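Local coordinates for uncharacterized protein (Bacillus cereus, PDB 5F2H) that is of unknown specific function but is probably a hydrolase of the alpha/beta-hydrolase fold, its substrate not yet identified, at residues G210-L215 with L235-E240; D226-M231 with G255-G260. One frame throughout, in Å; residues are numbered along the deposited sequence.

Interaction 1 (G210-L215 with L235-E240); sequences GARVAL and LPEIDE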
loop_
_atom_site.group_PDB
_atom_site.type_symbol
_atom_site.label_atom_id
_atom_site.label_comp_id
_atom_site.label_asym_id
_atom_site.label_seq_id
_atom_site.Cartn_x
_atom_site.Cartn_y
_atom_site.Cartn_z
ATOM N N GLY B 210 9.058 -24.353 13.042
ATOM C CA GLY B 210 9.205 -22.994 12.583
ATOM C C GLY B 210 8.242 -22.164 13.369
ATOM O O GLY B 210 8.596 -21.139 13.925
ATOM N N ALA B 211 7.013 -22.642 13.447
ATOM C CA ALA B 211 5.990 -21.919 14.179
ATOM C C ALA B 211 6.380 -21.803 15.670
ATOM O O ALA B 211 6.042 -20.807 16.301
ATOM C CB ALA B 211 4.627 -22.578 13.991
ATOM N N ARG B 212 7.128 -22.780 16.197
ATOM C CA ARG B 212 7.553 -22.767 17.599
ATOM C C ARG B 212 8.407 -21.549 17.919
ATOM O O ARG B 212 8.061 -20.771 18.826
ATOM C CB ARG B 212 8.323 -24.040 18.003
ATOM C CG ARG B 212 8.540 -24.059 19.524
ATOM C CD ARG B 212 9.039 -25.286 20.311
ATOM N NE ARG B 212 10.373 -25.788 20.052
ATOM C CZ ARG B 212 11.073 -26.543 20.910
ATOM N NH1 ARG B 212 10.673 -26.750 22.175
ATOM N NH2 ARG B 212 12.281 -26.961 20.553
ATOM N N VAL B 213 9.493 -21.371 17.161
ATOM C CA VAL B 213 10.392 -20.234 17.372
ATOM C C VAL B 213 9.620 -18.936 17.173
ATOM O O VAL B 213 9.826 -17.943 17.887
ATOM C CB VAL B 213 11.585 -20.265 16.423
ATOM C CG1 VAL B 213 12.453 -19.043 16.614
ATOM C CG2 VAL B 213 12.415 -21.510 16.637
ATOM N N ALA B 214 8.722 -18.940 16.190
ATOM C CA ALA B 214 7.923 -17.760 15.916
ATOM C C ALA B 214 7.147 -17.372 17.173
ATOM O O ALA B 214 7.124 -16.206 17.557
ATOM C CB ALA B 214 6.946 -18.029 14.791
ATOM N N LEU B 215 6.510 -18.347 17.814
ATOM C CA LEU B 215 5.730 -18.061 18.994
ATOM C C LEU B 215 6.640 -17.694 20.194
ATOM O O LEU B 215 6.320 -16.797 20.964
ATOM C CB LEU B 215 4.824 -19.244 19.348
ATOM C CG LEU B 215 3.833 -18.991 20.503
ATOM C CD1 LEU B 215 2.855 -17.893 20.121
ATOM C CD2 LEU B 215 3.057 -20.240 20.873
ATOM N N LEU B 235 4.374 -27.420 19.408
ATOM C CA LEU B 235 4.474 -26.716 20.663
ATOM C C LEU B 235 4.454 -27.693 21.819
ATOM O O LEU B 235 3.418 -27.842 22.475
ATOM C CB LEU B 235 3.262 -25.798 20.737
ATOM C CG LEU B 235 3.201 -24.887 19.506
ATOM C CD1 LEU B 235 1.838 -24.232 19.295
ATOM C CD2 LEU B 235 4.329 -23.867 19.562
ATOM N N PRO B 236 5.623 -28.292 22.127
ATOM C CA PRO B 236 5.791 -29.294 23.182
ATOM C C PRO B 236 5.794 -28.801 24.646
ATOM O O PRO B 236 5.617 -29.611 25.559
ATOM C CB PRO B 236 7.149 -29.907 22.837
ATOM C CG PRO B 236 7.913 -28.786 22.210
ATOM C CD PRO B 236 6.928 -27.802 21.645
ATOM N N GLU B 237 6.004 -27.510 24.871
ATOM C CA GLU B 237 6.039 -26.956 26.226
ATOM C C GLU B 237 4.922 -25.950 26.363
ATOM O O GLU B 237 5.098 -24.909 26.990
ATOM C CB GLU B 237 7.347 -26.193 26.422
ATOM C CG GLU B 237 8.610 -27.015 26.227
ATOM C CD GLU B 237 9.832 -26.148 25.925
ATOM O OE1 GLU B 237 9.664 -25.094 25.271
ATOM O OE2 GLU B 237 10.969 -26.554 26.254
ATOM N N ILE B 238 3.774 -26.242 25.763
ATOM C CA ILE B 238 2.661 -25.301 25.806
ATOM C C ILE B 238 2.220 -24.976 27.233
ATOM O O ILE B 238 1.793 -23.847 27.495
ATOM C CB ILE B 238 1.462 -25.763 24.942
ATOM C CG1 ILE B 238 0.479 -24.614 24.740
ATOM C CG2 ILE B 238 0.790 -26.989 25.550
ATOM C CD1 ILE B 238 1.111 -23.421 24.063
ATOM N N ASP B 239 2.296 -25.951 28.143
ATOM C CA ASP B 239 1.918 -25.698 29.535
ATOM C C ASP B 239 2.943 -24.788 30.209
ATOM O O ASP B 239 2.566 -23.846 30.911
ATOM C CB ASP B 239 1.735 -26.990 30.341
ATOM C CG ASP B 239 0.507 -27.782 29.919
ATOM O OD1 ASP B 239 -0.232 -27.331 29.009
ATOM O OD2 ASP B 239 0.269 -28.851 30.522
ATOM N N GLU B 240 4.225 -25.020 29.929
ATOM C CA GLU B 240 5.301 -24.213 30.510
ATOM C C GLU B 240 5.225 -22.737 30.120
ATOM O O GLU B 240 5.750 -21.883 30.832
ATOM C CB GLU B 240 6.658 -24.769 30.096
ATOM C CG GLU B 240 6.857 -26.201 30.576
ATOM C CD GLU B 240 8.053 -26.904 29.963
ATOM O OE1 GLU B 240 8.885 -26.236 29.305
ATOM O OE2 GLU B 240 8.156 -28.140 30.150
#

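Interaction 2 (D226-M231 with G255-G260); sequences DGFIFM and GYVVCG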
loop_
_atom_site.group_PDB
_atom_site.type_symbol
_atom_site.label_atom_id
_atom_site.label_comp_id
_atom_site.label_asym_id
_atom_site.label_seq_id
_atom_site.Cartn_x
_atom_site.Cartn_y
_atom_site.Cartn_z
ATOM N N ASP B 226 1.357 -8.045 14.353
ATOM C CA ASP B 226 -0.080 -7.776 14.363
ATOM C C ASP B 226 -0.902 -9.062 14.377
ATOM O O ASP B 226 -2.055 -9.046 14.766
ATOM C CB ASP B 226 -0.481 -6.911 13.162
ATOM C CG ASP B 226 0.165 -5.532 13.194
ATOM O OD1 ASP B 226 1.131 -5.329 13.969
ATOM O OD2 ASP B 226 -0.287 -4.652 12.428
ATOM N N GLY B 227 -0.338 -10.152 13.868
ATOM C CA GLY B 227 -1.030 -11.440 13.847
ATOM C C GLY B 227 -0.070 -12.572 13.552
ATOM O O GLY B 227 1.076 -12.335 13.230
ATOM N N PHE B 228 -0.519 -13.813 13.657
ATOM C CA PHE B 228 0.377 -14.933 13.378
ATOM C C PHE B 228 -0.413 -16.043 12.719
ATOM O O PHE B 228 -1.557 -16.315 13.099
ATOM C CB PHE B 228 1.044 -15.429 14.661
ATOM C CG PHE B 228 0.083 -16.019 15.648
ATOM C CD1 PHE B 228 -0.632 -15.215 16.508
ATOM C CD2 PHE B 228 -0.103 -17.372 15.709
ATOM C CE1 PHE B 228 -1.510 -15.760 17.440
ATOM C CE2 PHE B 228 -0.978 -17.933 16.636
ATOM C CZ PHE B 228 -1.684 -17.125 17.506
ATOM N N ILE B 229 0.222 -16.727 11.781
ATOM C CA ILE B 229 -0.452 -17.799 11.041
ATOM C C ILE B 229 0.315 -19.113 11.109
ATOM O O ILE B 229 1.230 -19.327 10.316
ATOM C CB ILE B 229 -0.612 -17.394 9.556
ATOM C CG1 ILE B 229 -1.264 -16.010 9.435
ATOM C CG2 ILE B 229 -1.431 -18.431 8.798
ATOM C CD1 ILE B 229 -1.339 -15.505 8.019
ATOM N N PHE B 230 -0.079 -20.011 12.012
ATOM C CA PHE B 230 0.634 -21.271 12.141
ATOM C C PHE B 230 -0.001 -22.444 11.435
ATOM O O PHE B 230 -1.221 -22.575 11.389
ATOM C CB PHE B 230 0.860 -21.641 13.591
ATOM C CG PHE B 230 1.541 -20.575 14.392
ATOM C CD1 PHE B 230 2.622 -19.872 13.873
ATOM C CD2 PHE B 230 1.272 -20.462 15.752
ATOM C CE1 PHE B 230 3.304 -18.946 14.656
ATOM C CE2 PHE B 230 1.954 -19.556 16.536
ATOM C CZ PHE B 230 2.964 -18.790 15.987
HETATM N N MSE B 231 0.858 -23.299 10.889
HETATM C CA MSE B 231 0.438 -24.490 10.156
HETATM C C MSE B 231 1.070 -25.638 10.876
HETATM O O MSE B 231 2.304 -25.707 11.008
HETATM C CB MSE B 231 0.946 -24.383 8.715
HETATM C CG MSE B 231 0.679 -25.623 7.861
HETATM SE SE MSE B 231 -1.239 -25.842 7.445
HETATM C CE MSE B 231 -1.464 -27.564 8.391
ATOM N N GLY B 255 -4.827 -14.541 15.890
ATOM C CA GLY B 255 -4.166 -15.777 15.486
ATOM C C GLY B 255 -5.008 -16.643 14.573
ATOM O O GLY B 255 -6.221 -16.772 14.753
ATOM N N TYR B 256 -4.366 -17.210 13.557
ATOM C CA TYR B 256 -5.052 -18.066 12.619
ATOM C C TYR B 256 -4.203 -19.313 12.656
ATOM O O TYR B 256 -3.025 -19.269 12.321
ATOM C CB TYR B 256 -5.067 -17.445 11.226
ATOM C CG TYR B 256 -6.047 -18.097 10.258
ATOM C CD1 TYR B 256 -5.737 -19.284 9.602
ATOM C CD2 TYR B 256 -7.266 -17.489 9.966
ATOM C CE1 TYR B 256 -6.624 -19.860 8.707
ATOM C CE2 TYR B 256 -8.152 -18.052 9.070
ATOM C CZ TYR B 256 -7.825 -19.236 8.443
ATOM O OH TYR B 256 -8.721 -19.797 7.568
ATOM N N VAL B 257 -4.772 -20.396 13.167
ATOM C CA VAL B 257 -4.063 -21.664 13.282
ATOM C C VAL B 257 -4.767 -22.718 12.438
ATOM O O VAL B 257 -6.001 -22.790 12.415
ATOM C CB VAL B 257 -4.010 -22.129 14.743
ATOM C CG1 VAL B 257 -3.331 -23.484 14.843
ATOM C CG2 VAL B 257 -3.298 -21.086 15.587
ATOM N N VAL B 258 -3.973 -23.537 11.758
ATOM C CA VAL B 258 -4.503 -24.561 10.917
ATOM C C VAL B 258 -3.757 -25.832 11.195
ATOM O O VAL B 258 -2.555 -25.798 11.391
ATOM C CB VAL B 258 -4.265 -24.195 9.420
ATOM C CG1 VAL B 258 -4.774 -25.305 8.496
ATOM C CG2 VAL B 258 -4.923 -22.864 9.055
ATOM N N CYS B 259 -4.457 -26.951 11.190
ATOM C CA CYS B 259 -3.820 -28.241 11.391
ATOM C C CYS B 259 -4.730 -29.331 10.873
ATOM O O CYS B 259 -5.963 -29.211 10.918
ATOM C CB CYS B 259 -3.493 -28.508 12.839
ATOM S SG CYS B 259 -2.668 -30.098 13.065
ATOM N N GLY B 260 -4.110 -30.385 10.357
ATOM C CA GLY B 260 -4.839 -31.517 9.809
ATOM C C GLY B 260 -5.106 -32.578 10.863
ATOM O O GLY B 260 -4.221 -32.920 11.657
#

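Interaction 1 (G210-L215 with L235-E240)
Leu235 reaches helix 209-219 with one methyl group, CD2, which settles between two residues about one helical turn apart, Arg212 and Leu215. CD2 lies 3.9 Å from Arg212 CA and 4.1 Å from CD2 of Leu215, and the two leucine side chains meet at about a right angle. The close-packed part of the contact also takes in the Arg212 chain against the Pro236 ring. Arg212 leaves the helix with CG opposite its backbone N (chi1 -171°), runs extended, then bends at chi3 (64°), so that its chain passes across the ring roughly at right angles. Its CD sits 3.5 Å from CD of Pro236, and NH1 is 3.4 Å from CG of the same ring.

The loose, solvent side lies beyond the proline, where NH1 faces Glu237 OE1 at 3.7 Å in a long salt bridge, with the guanidinium and carboxylate planes turned 50° apart. At that length the attraction is probably mainly electrostatic, and no hydrogen bond spans the two segments. Pro236 is exposed and Glu237 partly so, whereas Arg212 is buried. A type I turn from Leu235 to Ile238 carries the loop past the helix.

In the fold, the loop that follows strand 227-231 lies against the side of helix 209-219, whose Ala211, Ala214 and Leu215 rest on Phe230 of that strand. Phe273 of helix 267-279 touches both Leu215 and Leu235, joining a second helix to the apolar part, while the Arg212 side chain also touches Trp234 and Trp241.

Interaction 2 (D226-M231 with G255-G260)
Two neighbouring parallel strands of the central alpha/beta-hydrolase sheet, 227-231 and 255-260, pair from Phe228 beside Gly255 to Met231 beside Val258, their axes 4.8 Å apart. Three backbone hydrogen bonds form the ladder: Tyr256 N to Phe228 O at 3.0 Å, Phe230 N to Tyr256 O at 3.1 Å and Val258 N to Phe230 O at 2.9 Å. Tyr256 and Phe230 each use both N-H and C=O across the seam, while Phe228 gives only its C=O and Val258 only its N-H to these three bonds.

On the face that holds Phe228, Phe230 and Val257, the Phe228 ring folds over Gly255 in a CH-pi contact, CA standing 3.6 Å from the ring centroid. A chi1 of 65° places CG on the side flanked by both backbone N and C, swinging the ring over the partner strand, where CE2 meets CG2 of Val257. Ile229, Tyr256, Met231 and Val258 occupy the other face. There the bent selenomethionine chain of Met231 brings SE to 3.7 Å from Val258 CG1.

Tyr256 turns its hydroxyl to Glu306 of helix 300-313. The chemistry is divided: main-chain polar groups pair within the sheet, and side chains meet across the seam by apolar contact.

In the fold
After the N-terminal helices, the chain enters the alpha/beta domain, where both contacts lie. Helix 209-219 begins within a GxSxG sequence, consistent with a nucleophile elbow. The chain then runs through strand 227-231 and returns at 235-240 to close interaction 1. Interaction 2 starts on that strand, inside this first loop, and closes only at 255-260, beyond helix 247-250, so the two contacts cross rather than nest. They meet directly where the Phe230 ring packs against the helix: its CD1 is 3.4 Å from Ala211 CB. Together they tie one sheet-covering helix, two adjacent strands and the intervening loop.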